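Local structure of nicotinate phosphoribosyltransferase (Porphyromonas gingivalis, 2IM5) at residues L8-Y13 and E120-A125; F162-M167 and F192-V197; I299-F304 and R323-F328; M167-S172 and N346-L351. The protein probably catalyses the ATP-assisted joining of nicotinate to 5-phospho-alpha-D-ribose 1-diphosphate, giving nicotinate ribonucleotide on the route to NAD. All blocks are in the same frame, centred on the assembly; numbering follows the deposited sequence.

Overall arrangement
From the N terminus, contact 1 comes first: it closes a long loop by setting residues 8-13 against the start of helix 120-134. Contact 2 then joins neighbouring parallel strands across one beta-alpha-beta unit. Contact 4 shares Met167 with contact 2, and the two cross along the chain. It runs from the turn after strand 162-164 to strand 347-355 of the antiparallel sheet. Contact 3 is nested inside the loop that contact 4 closes. It pairs strands 301-304 and 325-330 of the same parallel sheet as contact 2. Asp11 and Ser195 join contacts 1 and 2; salt bridges Asp9-Arg170 and Glu120-Arg168 join contacts 1 and 4. The centres of contacts 1 and 3 are about 26 Å apart.

Contact 1: residues L8-Y13 and E120-A125; sequences LDTDLY and ETPILA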
loop_
_atom_site.group_PDB
_atom_site.type_symbol
_atom_site.label_atom_id
_atom_site.label_comp_id
_atom_site.label_asym_id
_atom_site.label_seq_id
_atom_site.Cartn_x
_atom_site.Cartn_y
_atom_site.Cartn_z
ATOM N N LEU A 8 4.413 4.362 -14.423
ATOM C CA LEU A 8 4.377 3.079 -13.722
ATOM C C LEU A 8 5.158 3.134 -12.411
ATOM O O LEU A 8 5.213 2.148 -11.674
ATOM C CB LEU A 8 4.946 1.956 -14.594
ATOM C CG LEU A 8 4.250 1.605 -15.908
ATOM C CD1 LEU A 8 4.856 0.315 -16.449
ATOM C CD2 LEU A 8 2.745 1.443 -15.687
ATOM N N ASP A 9 5.766 4.279 -12.116
ATOM C CA ASP A 9 6.519 4.426 -10.871
ATOM C C ASP A 9 5.505 4.697 -9.764
ATOM O O ASP A 9 5.311 5.834 -9.326
ATOM C CB ASP A 9 7.532 5.575 -10.987
ATOM C CG ASP A 9 8.475 5.658 -9.792
ATOM O OD1 ASP A 9 8.580 4.677 -9.027
ATOM O OD2 ASP A 9 9.129 6.708 -9.621
ATOM N N THR A 10 4.849 3.625 -9.333
ATOM C CA THR A 10 3.828 3.679 -8.297
ATOM C C THR A 10 3.612 2.246 -7.813
ATOM O O THR A 10 4.226 1.307 -8.337
ATOM C CB THR A 10 2.502 4.248 -8.872
ATOM O OG1 THR A 10 1.529 4.384 -7.827
ATOM C CG2 THR A 10 1.953 3.332 -9.951
ATOM N N ASP A 11 2.755 2.075 -6.812
ATOM C CA ASP A 11 2.480 0.746 -6.282
ATOM C C ASP A 11 1.431 -0.008 -7.085
ATOM O O ASP A 11 0.499 0.585 -7.626
ATOM C CB ASP A 11 2.032 0.827 -4.826
ATOM C CG ASP A 11 3.186 1.088 -3.886
ATOM O OD1 ASP A 11 4.180 0.338 -3.951
ATOM O OD2 ASP A 11 3.096 2.035 -3.082
ATOM N N LEU A 12 1.594 -1.325 -7.151
ATOM C CA LEU A 12 0.660 -2.170 -7.881
ATOM C C LEU A 12 -0.782 -1.955 -7.433
ATOM O O LEU A 12 -1.684 -1.843 -8.258
ATOM C CB LEU A 12 1.025 -3.641 -7.684
ATOM C CG LEU A 12 -0.019 -4.634 -8.208
ATOM C CD1 LEU A 12 -0.104 -4.525 -9.728
ATOM C CD2 LEU A 12 0.356 -6.055 -7.787
ATOM N N TYR A 13 -0.997 -1.875 -6.124
ATOM C CA TYR A 13 -2.351 -1.727 -5.615
ATOM C C TYR A 13 -3.081 -0.483 -6.100
ATOM O O TYR A 13 -4.310 -0.446 -6.086
ATOM C CB TYR A 13 -2.362 -1.813 -4.080
ATOM C CG TYR A 13 -1.916 -0.569 -3.339
ATOM C CD1 TYR A 13 -2.808 0.478 -3.088
ATOM C CD2 TYR A 13 -0.614 -0.457 -2.849
ATOM C CE1 TYR A 13 -2.415 1.599 -2.361
ATOM C CE2 TYR A 13 -0.208 0.663 -2.122
ATOM C CZ TYR A 13 -1.116 1.688 -1.879
ATOM O OH TYR A 13 -0.726 2.791 -1.142
ATOM N N GLU A 120 -1.729 9.156 -4.495
ATOM C CA GLU A 120 -1.091 8.752 -3.238
ATOM C C GLU A 120 0.395 8.410 -3.218
ATOM O O GLU A 120 1.195 9.141 -2.626
ATOM C CB GLU A 120 -1.839 7.587 -2.586
ATOM C CG GLU A 120 -1.346 7.312 -1.157
ATOM C CD GLU A 120 -1.554 5.873 -0.705
ATOM O OE1 GLU A 120 -2.159 5.094 -1.469
ATOM O OE2 GLU A 120 -1.108 5.517 0.412
ATOM N N THR A 121 0.755 7.286 -3.831
ATOM C CA THR A 121 2.138 6.835 -3.837
ATOM C C THR A 121 3.127 7.814 -4.470
ATOM O O THR A 121 4.165 8.105 -3.883
ATOM C CB THR A 121 2.264 5.440 -4.504
ATOM O OG1 THR A 121 1.604 4.461 -3.687
ATOM C CG2 THR A 121 3.728 5.037 -4.641
ATOM N N PRO A 122 2.823 8.334 -5.674
ATOM C CA PRO A 122 3.742 9.280 -6.313
ATOM C C PRO A 122 3.988 10.520 -5.445
ATOM O O PRO A 122 5.130 10.953 -5.273
ATOM C CB PRO A 122 3.027 9.625 -7.617
ATOM C CG PRO A 122 2.245 8.382 -7.913
ATOM C CD PRO A 122 1.696 8.013 -6.569
ATOM N N ILE A 123 2.919 11.089 -4.895
ATOM C CA ILE A 123 3.055 12.273 -4.050
ATOM C C ILE A 123 3.911 12.015 -2.812
ATOM O O ILE A 123 4.758 12.834 -2.463
ATOM C CB ILE A 123 1.671 12.829 -3.622
ATOM C CG1 ILE A 123 0.980 13.456 -4.840
ATOM C CG2 ILE A 123 1.833 13.864 -2.503
ATOM C CD1 ILE A 123 -0.364 14.113 -4.536
ATOM N N LEU A 124 3.704 10.881 -2.150
ATOM C CA LEU A 124 4.496 10.568 -0.971
ATOM C C LEU A 124 5.966 10.360 -1.350
ATOM O O LEU A 124 6.869 10.822 -0.648
ATOM C CB LEU A 124 3.943 9.323 -0.265
ATOM C CG LEU A 124 2.608 9.520 0.469
ATOM C CD1 LEU A 124 2.064 8.173 0.908
ATOM C CD2 LEU A 124 2.792 10.447 1.663
ATOM N N ALA A 125 6.204 9.672 -2.466
ATOM C CA ALA A 125 7.570 9.419 -2.920
ATOM C C ALA A 125 8.241 10.740 -3.285
ATOM O O ALA A 125 9.430 10.920 -3.052
ATOM C CB ALA A 125 7.566 8.492 -4.127
#
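Two hydroxyl-to-carboxylate bonds, given in opposite directions, join these segments: Thr121 donates to Asp11, and Tyr13 donates to Glu120. They tie the N-terminal segment, at the point where it enters helix 12-24, to the first turn of helix 120-134. Both segments belong to the N-terminal domain of the NAPRTase family. Asp9, at the centre of an inverse gamma turn, begins the contact.

The Thr121 bond is 2.9 Å from OG1 to Asp11 OD2. It reaches the anti side of that carboxylate, 26° out of its plane. Thr121 CG2 also packs on OD2. The other carboxylate oxygen, Asp11 OD1, is held by Ser195 OG, so Asp11 links the helix to the parallel sheet region. Thr10 crosses Thr121 at about a right angle, with its OG1 3.6 Å from Thr121 CB and also near Pro122 CD.

The Tyr13 side chain starts between its backbone N and carbonyl carbon (chi1 78°), and its ring reaches across to Glu120. The ring and carboxylate planes are 61° apart. Glu120 also forms salt bridges, through OE1 to Lys14 and through OE2 to Arg168. Tyr13 OH meets Glu120 OE1 at 2.7 Å, from above the carboxylate plane and not within it.

Contact 2: residues F162-M167 and F192-V197; sequences FSIFGM and FGTSNV
Ile164 and Thr194 form the close-packed part of this contact, where two neighbouring parallel strands run 4.6 Å apart at their axes. The strands belong to a beta-alpha-beta unit whose helix, 173-186, packs on Ile164. They are neighbours in the parallel sheet, consistent with the TIM-barrel-like fold of this family. Three backbone bonds join the segments. Phe192 N donates to Phe162 O at 2.7 Å, Ile164 N to Gly193 O, and Ser195 N to Ile164 O at 2.9 Å. Ile164 CB sits 3.7 Å from Thr194 OG1.

The ring of Phe192 is the looser part. This residue is exposed, and its ring leads away from strand 162-164. Its CB and ring edge come close to Ser163 OG, which is 3.4 Å from Phe192 CD2 and bonds to Ser208.

Past the strands, Phe165 CD1 touches Ser195 CB at 3.6 Å. Met167 crosses Asn196 at about a right angle, with Met167 SD 3.4 Å from Asn196 ND2. That amide nitrogen is bound by Asp9, while Asn196 OD1 caps helix 197-203 at Leu199 N.

An ST turn forms where Asn196 N donates to Thr194 OG1, which chi1 of 178° turns away from its own backbone N. A water donates to Ile164 O and also bonds to this OG1. Ile164 O, a buried carbonyl, therefore accepts from both Ser195 N and the water.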
loop_
_atom_site.group_PDB
_atom_site.type_symbol
_atom_site.label_atom_id
_atom_site.label_comp_id
_atom_site.label_asym_id
_atom_site.label_seq_id
_atom_site.Cartn_x
_atom_site.Cartn_y
_atom_site.Cartn_z
ATOM N N PHE A 162 9.989 -12.891 0.212
ATOM C CA PHE A 162 9.655 -11.504 0.501
ATOM C C PHE A 162 9.489 -10.655 -0.749
ATOM O O PHE A 162 9.955 -11.017 -1.830
ATOM C CB PHE A 162 10.730 -10.886 1.403
ATOM C CG PHE A 162 12.003 -10.521 0.680
ATOM C CD1 PHE A 162 12.228 -9.211 0.259
ATOM C CD2 PHE A 162 12.961 -11.488 0.402
ATOM C CE1 PHE A 162 13.390 -8.870 -0.429
ATOM C CE2 PHE A 162 14.126 -11.159 -0.286
ATOM C CZ PHE A 162 14.341 -9.849 -0.702
ATOM N N SER A 163 8.816 -9.522 -0.581
ATOM C CA SER A 163 8.575 -8.578 -1.665
ATOM C C SER A 163 8.995 -7.197 -1.183
ATOM O O SER A 163 8.971 -6.921 0.020
ATOM C CB SER A 163 7.082 -8.552 -2.044
ATOM O OG SER A 163 6.648 -9.782 -2.598
ATOM N N ILE A 164 9.375 -6.338 -2.124
ATOM C CA ILE A 164 9.795 -4.974 -1.811
ATOM C C ILE A 164 8.575 -4.044 -1.838
ATOM O O ILE A 164 7.990 -3.816 -2.898
ATOM C CB ILE A 164 10.840 -4.477 -2.840
ATOM C CG1 ILE A 164 12.003 -5.471 -2.911
ATOM C CG2 ILE A 164 11.327 -3.079 -2.463
ATOM C CD1 ILE A 164 12.993 -5.195 -4.030
ATOM N N PHE A 165 8.202 -3.524 -0.668
ATOM C CA PHE A 165 7.057 -2.620 -0.506
ATOM C C PHE A 165 7.490 -1.263 0.065
ATOM O O PHE A 165 6.769 -0.704 0.890
ATOM C CB PHE A 165 6.042 -3.182 0.511
ATOM C CG PHE A 165 5.294 -4.404 0.065
ATOM C CD1 PHE A 165 5.408 -4.900 -1.226
ATOM C CD2 PHE A 165 4.434 -5.045 0.958
ATOM C CE1 PHE A 165 4.672 -6.021 -1.630
ATOM C CE2 PHE A 165 3.696 -6.162 0.571
ATOM C CZ PHE A 165 3.814 -6.653 -0.727
ATOM N N GLY A 166 8.629 -0.715 -0.337
ATOM C CA GLY A 166 9.034 0.547 0.273
ATOM C C GLY A 166 9.036 1.823 -0.554
ATOM O O GLY A 166 9.735 2.781 -0.210
ATOM N N MET A 167 8.253 1.861 -1.623
ATOM C CA MET A 167 8.213 3.034 -2.482
ATOM C C MET A 167 7.819 4.359 -1.819
ATOM O O MET A 167 8.544 5.346 -1.910
ATOM C CB MET A 167 7.297 2.766 -3.679
ATOM C CG MET A 167 6.806 4.022 -4.378
ATOM S SD MET A 167 6.392 3.748 -6.108
ATOM C CE MET A 167 6.789 5.355 -6.762
ATOM N N PHE A 192 10.391 -12.480 -4.052
ATOM C CA PHE A 192 9.194 -12.771 -4.827
ATOM C C PHE A 192 8.992 -11.730 -5.927
ATOM O O PHE A 192 8.752 -12.067 -7.090
ATOM C CB PHE A 192 7.965 -12.797 -3.922
ATOM C CG PHE A 192 6.688 -13.078 -4.660
ATOM C CD1 PHE A 192 6.404 -14.360 -5.119
ATOM C CD2 PHE A 192 5.796 -12.049 -4.947
ATOM C CE1 PHE A 192 5.252 -14.611 -5.855
ATOM C CE2 PHE A 192 4.640 -12.289 -5.685
ATOM C CZ PHE A 192 4.368 -13.574 -6.140
ATOM N N GLY A 193 9.087 -10.459 -5.551
ATOM C CA GLY A 193 8.905 -9.393 -6.518
ATOM C C GLY A 193 8.867 -8.041 -5.836
ATOM O O GLY A 193 9.307 -7.906 -4.695
ATOM N N THR A 194 8.346 -7.039 -6.532
ATOM C CA THR A 194 8.258 -5.696 -5.978
ATOM C C THR A 194 6.901 -5.063 -6.256
ATOM O O THR A 194 6.227 -5.395 -7.237
ATOM C CB THR A 194 9.340 -4.774 -6.564
ATOM O OG1 THR A 194 9.193 -3.454 -6.019
ATOM C CG2 THR A 194 9.208 -4.707 -8.074
ATOM N N SER A 195 6.514 -4.147 -5.380
ATOM C CA SER A 195 5.252 -3.456 -5.510
ATOM C C SER A 195 5.371 -2.348 -6.551
ATOM O O SER A 195 4.376 -1.961 -7.171
ATOM C CB SER A 195 4.845 -2.882 -4.153
ATOM O OG SER A 195 3.589 -2.244 -4.236
ATOM N N ASN A 196 6.593 -1.848 -6.741
ATOM C CA ASN A 196 6.854 -0.784 -7.709
ATOM C C ASN A 196 6.785 -1.359 -9.122
ATOM O O ASN A 196 7.708 -2.050 -9.570
ATOM C CB ASN A 196 8.236 -0.179 -7.463
ATOM C CG ASN A 196 8.476 1.066 -8.280
ATOM O OD1 ASN A 196 8.260 1.080 -9.496
ATOM N ND2 ASN A 196 8.929 2.127 -7.620
ATOM N N VAL A 197 5.698 -1.067 -9.828
ATOM C CA VAL A 197 5.498 -1.601 -11.179
ATOM C C VAL A 197 6.601 -1.209 -12.160
ATOM O O VAL A 197 7.033 -2.031 -12.977
ATOM C CB VAL A 197 4.124 -1.175 -11.738
ATOM C CG1 VAL A 197 3.854 -1.871 -13.071
ATOM C CG2 VAL A 197 3.038 -1.516 -10.722
HETATM O O HOH W 1 8.783 -1.094 -3.901
#

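Contact 3: residues I299-F304 and R323-F328; sequences IKYIIF and RIKASF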
loop_
_atom_site.group_PDB
_atom_site.type_symbol
_atom_site.label_atom_id
_atom_site.label_comp_id
_atom_site.label_asym_id
_atom_site.label_seq_id
_atom_site.Cartn_x
_atom_site.Cartn_y
_atom_site.Cartn_z
ATOM N N ILE A 299 -2.648 -24.901 4.207
ATOM C CA ILE A 299 -2.592 -24.626 2.783
ATOM C C ILE A 299 -2.749 -23.129 2.511
ATOM O O ILE A 299 -2.677 -22.686 1.364
ATOM C CB ILE A 299 -3.680 -25.407 1.996
ATOM C CG1 ILE A 299 -5.068 -24.871 2.344
ATOM C CG2 ILE A 299 -3.581 -26.893 2.316
ATOM C CD1 ILE A 299 -6.200 -25.569 1.609
ATOM N N LYS A 300 -2.953 -22.348 3.565
ATOM C CA LYS A 300 -3.110 -20.904 3.423
ATOM C C LYS A 300 -1.793 -20.188 3.716
ATOM O O LYS A 300 -0.866 -20.772 4.288
ATOM C CB LYS A 300 -4.196 -20.392 4.375
ATOM C CG LYS A 300 -5.562 -21.034 4.168
ATOM C CD LYS A 300 -6.117 -20.747 2.771
ATOM C CE LYS A 300 -7.509 -21.361 2.607
ATOM N NZ LYS A 300 -8.097 -21.059 1.269
ATOM N N TYR A 301 -1.723 -18.918 3.326
ATOM C CA TYR A 301 -0.529 -18.100 3.537
ATOM C C TYR A 301 -0.876 -16.816 4.276
ATOM O O TYR A 301 -2.002 -16.334 4.214
ATOM C CB TYR A 301 0.090 -17.662 2.198
ATOM C CG TYR A 301 0.381 -18.764 1.209
ATOM C CD1 TYR A 301 1.699 -19.133 0.915
ATOM C CD2 TYR A 301 -0.654 -19.433 0.553
ATOM C CE1 TYR A 301 1.979 -20.138 -0.013
ATOM C CE2 TYR A 301 -0.388 -20.445 -0.376
ATOM C CZ TYR A 301 0.929 -20.790 -0.654
ATOM O OH TYR A 301 1.193 -21.780 -1.575
ATOM N N ILE A 302 0.110 -16.264 4.971
ATOM C CA ILE A 302 -0.061 -14.990 5.640
ATOM C C ILE A 302 1.097 -14.133 5.160
ATOM O O ILE A 302 2.256 -14.551 5.230
ATOM C CB ILE A 302 0.034 -15.066 7.167
ATOM C CG1 ILE A 302 -1.170 -15.800 7.743
ATOM C CG2 ILE A 302 0.096 -13.642 7.739
ATOM C CD1 ILE A 302 -1.115 -15.951 9.254
ATOM N N ILE A 303 0.774 -12.956 4.638
ATOM C CA ILE A 303 1.793 -12.037 4.188
ATOM C C ILE A 303 1.913 -11.001 5.305
ATOM O O ILE A 303 0.957 -10.285 5.603
ATOM C CB ILE A 303 1.398 -11.368 2.826
ATOM C CG1 ILE A 303 2.312 -10.181 2.536
ATOM C CG2 ILE A 303 -0.044 -10.939 2.839
ATOM C CD1 ILE A 303 3.703 -10.572 2.145
ATOM N N PHE A 304 3.082 -10.962 5.938
ATOM C CA PHE A 304 3.356 -10.038 7.036
ATOM C C PHE A 304 4.042 -8.805 6.459
ATOM O O PHE A 304 5.011 -8.924 5.711
ATOM C CB PHE A 304 4.272 -10.714 8.060
ATOM C CG PHE A 304 3.682 -11.957 8.680
ATOM C CD1 PHE A 304 2.940 -11.881 9.852
ATOM C CD2 PHE A 304 3.880 -13.210 8.091
ATOM C CE1 PHE A 304 2.407 -13.024 10.433
ATOM C CE2 PHE A 304 3.350 -14.362 8.665
ATOM C CZ PHE A 304 2.614 -14.271 9.837
ATOM N N ARG A 323 2.426 -24.550 10.906
ATOM C CA ARG A 323 1.055 -24.128 11.172
ATOM C C ARG A 323 0.374 -23.475 9.970
ATOM O O ARG A 323 -0.778 -23.770 9.650
ATOM C CB ARG A 323 1.034 -23.153 12.341
ATOM C CG ARG A 323 1.925 -23.560 13.495
ATOM C CD ARG A 323 1.729 -22.620 14.659
ATOM N NE ARG A 323 0.390 -22.761 15.214
ATOM C CZ ARG A 323 -0.182 -21.868 16.012
ATOM N NH1 ARG A 323 0.480 -20.764 16.341
ATOM N NH2 ARG A 323 -1.410 -22.085 16.482
ATOM N N ILE A 324 1.094 -22.585 9.303
ATOM C CA ILE A 324 0.546 -21.874 8.159
ATOM C C ILE A 324 1.730 -21.309 7.387
ATOM O O ILE A 324 2.776 -21.040 7.974
ATOM C CB ILE A 324 -0.391 -20.737 8.660
ATOM C CG1 ILE A 324 -1.119 -20.069 7.487
ATOM C CG2 ILE A 324 0.419 -19.716 9.454
ATOM C CD1 ILE A 324 -2.275 -19.192 7.937
ATOM N N LYS A 325 1.579 -21.143 6.079
ATOM C CA LYS A 325 2.669 -20.620 5.262
ATOM C C LYS A 325 2.867 -19.119 5.465
ATOM O O LYS A 325 1.951 -18.407 5.883
ATOM C CB LYS A 325 2.418 -20.951 3.790
ATOM C CG LYS A 325 2.418 -22.451 3.519
ATOM C CD LYS A 325 1.981 -22.792 2.110
ATOM C CE LYS A 325 1.927 -24.298 1.922
ATOM N NZ LYS A 325 1.338 -24.681 0.608
ATOM N N ALA A 326 4.071 -18.636 5.179
ATOM C CA ALA A 326 4.359 -17.220 5.369
ATOM C C ALA A 326 5.201 -16.576 4.276
ATOM O O ALA A 326 6.063 -17.209 3.678
ATOM C CB ALA A 326 5.035 -17.016 6.716
ATOM N N SER A 327 4.914 -15.308 4.009
ATOM C CA SER A 327 5.656 -14.521 3.032
ATOM C C SER A 327 5.759 -13.153 3.685
ATOM O O SER A 327 5.108 -12.896 4.698
ATOM C CB SER A 327 4.918 -14.436 1.690
ATOM O OG SER A 327 3.716 -13.708 1.819
ATOM N N PHE A 328 6.561 -12.270 3.114
ATOM C CA PHE A 328 6.753 -10.973 3.733
ATOM C C PHE A 328 6.800 -9.801 2.778
ATOM O O PHE A 328 7.154 -9.933 1.607
ATOM C CB PHE A 328 8.052 -11.013 4.560
ATOM C CG PHE A 328 8.057 -12.088 5.594
ATOM C CD1 PHE A 328 7.593 -11.836 6.879
ATOM C CD2 PHE A 328 8.434 -13.384 5.261
ATOM C CE1 PHE A 328 7.499 -12.860 7.813
ATOM C CE2 PHE A 328 8.340 -14.420 6.189
ATOM C CZ PHE A 328 7.873 -14.161 7.465
#
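Ile302 and Ile324 meet in the apolar centre, crossing at about a right angle, and Ile302 CG1 is 3.6 Å from Ile324 CD1. Phe304 extends this layer. Phe304 CE2, at the ring edge, is 3.7 Å from Ala326 CB. Phe304 and Phe328 lie side by side and point the same way. Their planes are 23° apart, but the rings are slid so far that they barely overlap. Helix 310-320, which links the two strands in a right-handed beta-alpha-beta crossover, covers this side through Ile316 and Cys320.

Between the layers, strands 301-304 and 325-330 pair in parallel. Four backbone bonds alternate along them, from Lys325 N to Lys300 O at one end to Phe304 N and Ser327 O at the other. The second of them, Ile302 N to Lys325 O, comes in from above the carbonyl plane.

The other side of the sheet carries Tyr301, Ile303, Lys325 and Ser327. Ile303 CD1 packs on Ser327 OG at 3.2 Å. Lys325 runs extended over one face of the Tyr301 ring, and its CD lies 3.8 Å from the ring centroid in a CH-pi contact. At the outer edge, Lys325 NZ comes within 3.6 Å of Tyr301 OH. The lysine thus spends its methylene chain on the ring and carries its charge to the exposed edge, while the side facing helix 310-320 is hydrocarbon.

Contact 4: residues M167-S172 and N346-L351; sequences MRRRFS and NIVMKL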
loop_
_atom_site.group_PDB
_atom_site.type_symbol
_atom_site.label_atom_id
_atom_site.label_comp_id
_atom_site.label_asym_id
_atom_site.label_seq_id
_atom_site.Cartn_x
_atom_site.Cartn_y
_atom_site.Cartn_z
ATOM N N MET A 167 8.253 1.861 -1.623
ATOM C CA MET A 167 8.213 3.034 -2.482
ATOM C C MET A 167 7.819 4.359 -1.819
ATOM O O MET A 167 8.544 5.346 -1.910
ATOM C CB MET A 167 7.297 2.766 -3.679
ATOM C CG MET A 167 6.806 4.022 -4.378
ATOM S SD MET A 167 6.392 3.748 -6.108
ATOM C CE MET A 167 6.789 5.355 -6.762
ATOM N N ARG A 168 6.674 4.380 -1.152
ATOM C CA ARG A 168 6.197 5.604 -0.528
ATOM C C ARG A 168 7.171 6.350 0.380
ATOM O O ARG A 168 7.125 7.577 0.449
ATOM C CB ARG A 168 4.899 5.331 0.218
ATOM C CG ARG A 168 3.705 5.240 -0.714
ATOM C CD ARG A 168 2.463 4.775 0.029
ATOM N NE ARG A 168 2.669 3.435 0.564
ATOM C CZ ARG A 168 1.812 2.808 1.355
ATOM N NH1 ARG A 168 0.678 3.402 1.707
ATOM N NH2 ARG A 168 2.089 1.586 1.794
ATOM N N ARG A 169 8.053 5.627 1.063
ATOM C CA ARG A 169 9.014 6.278 1.952
ATOM C C ARG A 169 10.472 6.095 1.554
ATOM O O ARG A 169 11.367 6.282 2.375
ATOM C CB ARG A 169 8.812 5.791 3.384
ATOM C CG ARG A 169 7.506 6.274 3.971
ATOM C CD ARG A 169 7.318 5.820 5.396
ATOM N NE ARG A 169 6.021 6.260 5.891
ATOM C CZ ARG A 169 5.587 6.038 7.125
ATOM N NH1 ARG A 169 6.353 5.381 7.989
ATOM N NH2 ARG A 169 4.388 6.471 7.494
ATOM N N ARG A 170 10.707 5.733 0.297
ATOM C CA ARG A 170 12.066 5.537 -0.190
ATOM C C ARG A 170 12.869 6.838 -0.053
ATOM O O ARG A 170 12.296 7.930 -0.059
ATOM C CB ARG A 170 12.032 5.110 -1.654
ATOM C CG ARG A 170 11.511 6.181 -2.608
ATOM C CD ARG A 170 11.310 5.618 -4.010
ATOM N NE ARG A 170 10.850 6.626 -4.963
ATOM C CZ ARG A 170 10.369 6.341 -6.169
ATOM N NH1 ARG A 170 10.286 5.075 -6.568
ATOM N NH2 ARG A 170 9.960 7.315 -6.971
ATOM N N PHE A 171 14.189 6.718 0.073
ATOM C CA PHE A 171 15.044 7.894 0.178
ATOM C C PHE A 171 14.959 8.629 -1.158
ATOM O O PHE A 171 14.877 9.852 -1.205
ATOM C CB PHE A 171 16.497 7.487 0.452
ATOM C CG PHE A 171 17.429 8.659 0.647
ATOM C CD1 PHE A 171 17.576 9.253 1.900
ATOM C CD2 PHE A 171 18.144 9.177 -0.425
ATOM C CE1 PHE A 171 18.428 10.347 2.076
ATOM C CE2 PHE A 171 18.996 10.271 -0.261
ATOM C CZ PHE A 171 19.138 10.854 0.992
ATOM N N SER A 172 14.981 7.863 -2.241
ATOM C CA SER A 172 14.893 8.407 -3.594
ATOM C C SER A 172 14.640 7.262 -4.572
ATOM O O SER A 172 14.801 6.089 -4.223
ATOM C CB SER A 172 16.199 9.100 -3.986
ATOM O OG SER A 172 17.268 8.170 -4.013
ATOM N N ASN A 346 7.790 10.073 8.558
ATOM C CA ASN A 346 6.620 9.355 9.036
ATOM C C ASN A 346 5.389 9.998 8.409
ATOM O O ASN A 346 4.610 10.674 9.085
ATOM C CB ASN A 346 6.550 9.423 10.560
ATOM C CG ASN A 346 5.418 8.595 11.124
ATOM O OD1 ASN A 346 4.947 7.647 10.488
ATOM N ND2 ASN A 346 4.980 8.937 12.328
ATOM N N ILE A 347 5.227 9.772 7.108
ATOM C CA ILE A 347 4.123 10.347 6.351
ATOM C C ILE A 347 3.172 9.348 5.695
ATOM O O ILE A 347 3.563 8.243 5.315
ATOM C CB ILE A 347 4.667 11.265 5.240
ATOM C CG1 ILE A 347 5.682 10.496 4.386
ATOM C CG2 ILE A 347 5.309 12.502 5.852
ATOM C CD1 ILE A 347 6.227 11.294 3.218
ATOM N N VAL A 348 1.918 9.763 5.555
ATOM C CA VAL A 348 0.893 8.952 4.911
ATOM C C VAL A 348 -0.066 9.884 4.183
ATOM O O VAL A 348 -0.053 11.097 4.399
ATOM C CB VAL A 348 0.073 8.107 5.932
ATOM C CG1 VAL A 348 0.966 7.090 6.607
ATOM C CG2 VAL A 348 -0.585 9.012 6.978
ATOM N N MET A 349 -0.874 9.315 3.296
ATOM C CA MET A 349 -1.875 10.082 2.563
ATOM C C MET A 349 -3.047 9.116 2.461
ATOM O O MET A 349 -3.031 8.189 1.645
ATOM C CB MET A 349 -1.360 10.490 1.175
ATOM C CG MET A 349 -2.164 11.629 0.559
ATOM S SD MET A 349 -1.419 12.398 -0.881
ATOM C CE MET A 349 -2.672 13.633 -1.250
ATOM N N LYS A 350 -4.050 9.325 3.311
ATOM C CA LYS A 350 -5.200 8.436 3.362
ATOM C C LYS A 350 -6.521 8.971 2.838
ATOM O O LYS A 350 -6.756 10.182 2.817
ATOM C CB LYS A 350 -5.409 7.970 4.803
ATOM C CG LYS A 350 -4.186 7.336 5.443
ATOM C CD LYS A 350 -3.678 6.162 4.618
ATOM C CE LYS A 350 -2.479 5.494 5.277
ATOM N NZ LYS A 350 -1.863 4.463 4.396
ATOM N N LEU A 351 -7.382 8.043 2.425
ATOM C CA LEU A 351 -8.713 8.393 1.952
ATOM C C LEU A 351 -9.418 8.888 3.204
ATOM O O LEU A 351 -9.608 8.132 4.154
ATOM C CB LEU A 351 -9.432 7.159 1.399
ATOM C CG LEU A 351 -10.857 7.418 0.902
ATOM C CD1 LEU A 351 -10.823 8.453 -0.213
ATOM C CD2 LEU A 351 -11.486 6.111 0.419
#
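The guanidinium of Arg169 has backbone atoms of Asn346 and Ile347 over one face, with Asn346 CA 3.9 Å above its plane. At its edge, near that plane, lie Ile347 O and Val348 CG1. The Asn346 side chain runs beside Arg169, pointing the same way, but its amide plane is turned 82° from the guanidinium.

Arg169 belongs to a type I beta turn, Met167 to Arg170, after strand 162-164. Its side chain is extended from CG to NE (chi2 -179°, chi3 -177°), which carries the group out to strand 347-355. It grips Ile347 O side-on with two nitrogens. Arg169 NE bonds to Ile347 O at 3.2 Å, on a lone pair. Arg169 NH2 bonds to Ile347 O at 2.9 Å, from above the carbonyl plane. NH2 also makes a weak bond to Asn346 OD1, whose stronger partner is Arg37.

Next to it, Arg168 NH1 comes within 3.8 Å of Lys350 NZ. The two side chains cross at about a right angle. Arg168 NH1 is also salt-bridged to Glu120, which probably offsets this closeness of like charges. The contact thus ties the turn after a parallel strand to the antiparallel sheet mainly by one carbonyl oxygen, Ile347 O, that accepts two bonds from one cation.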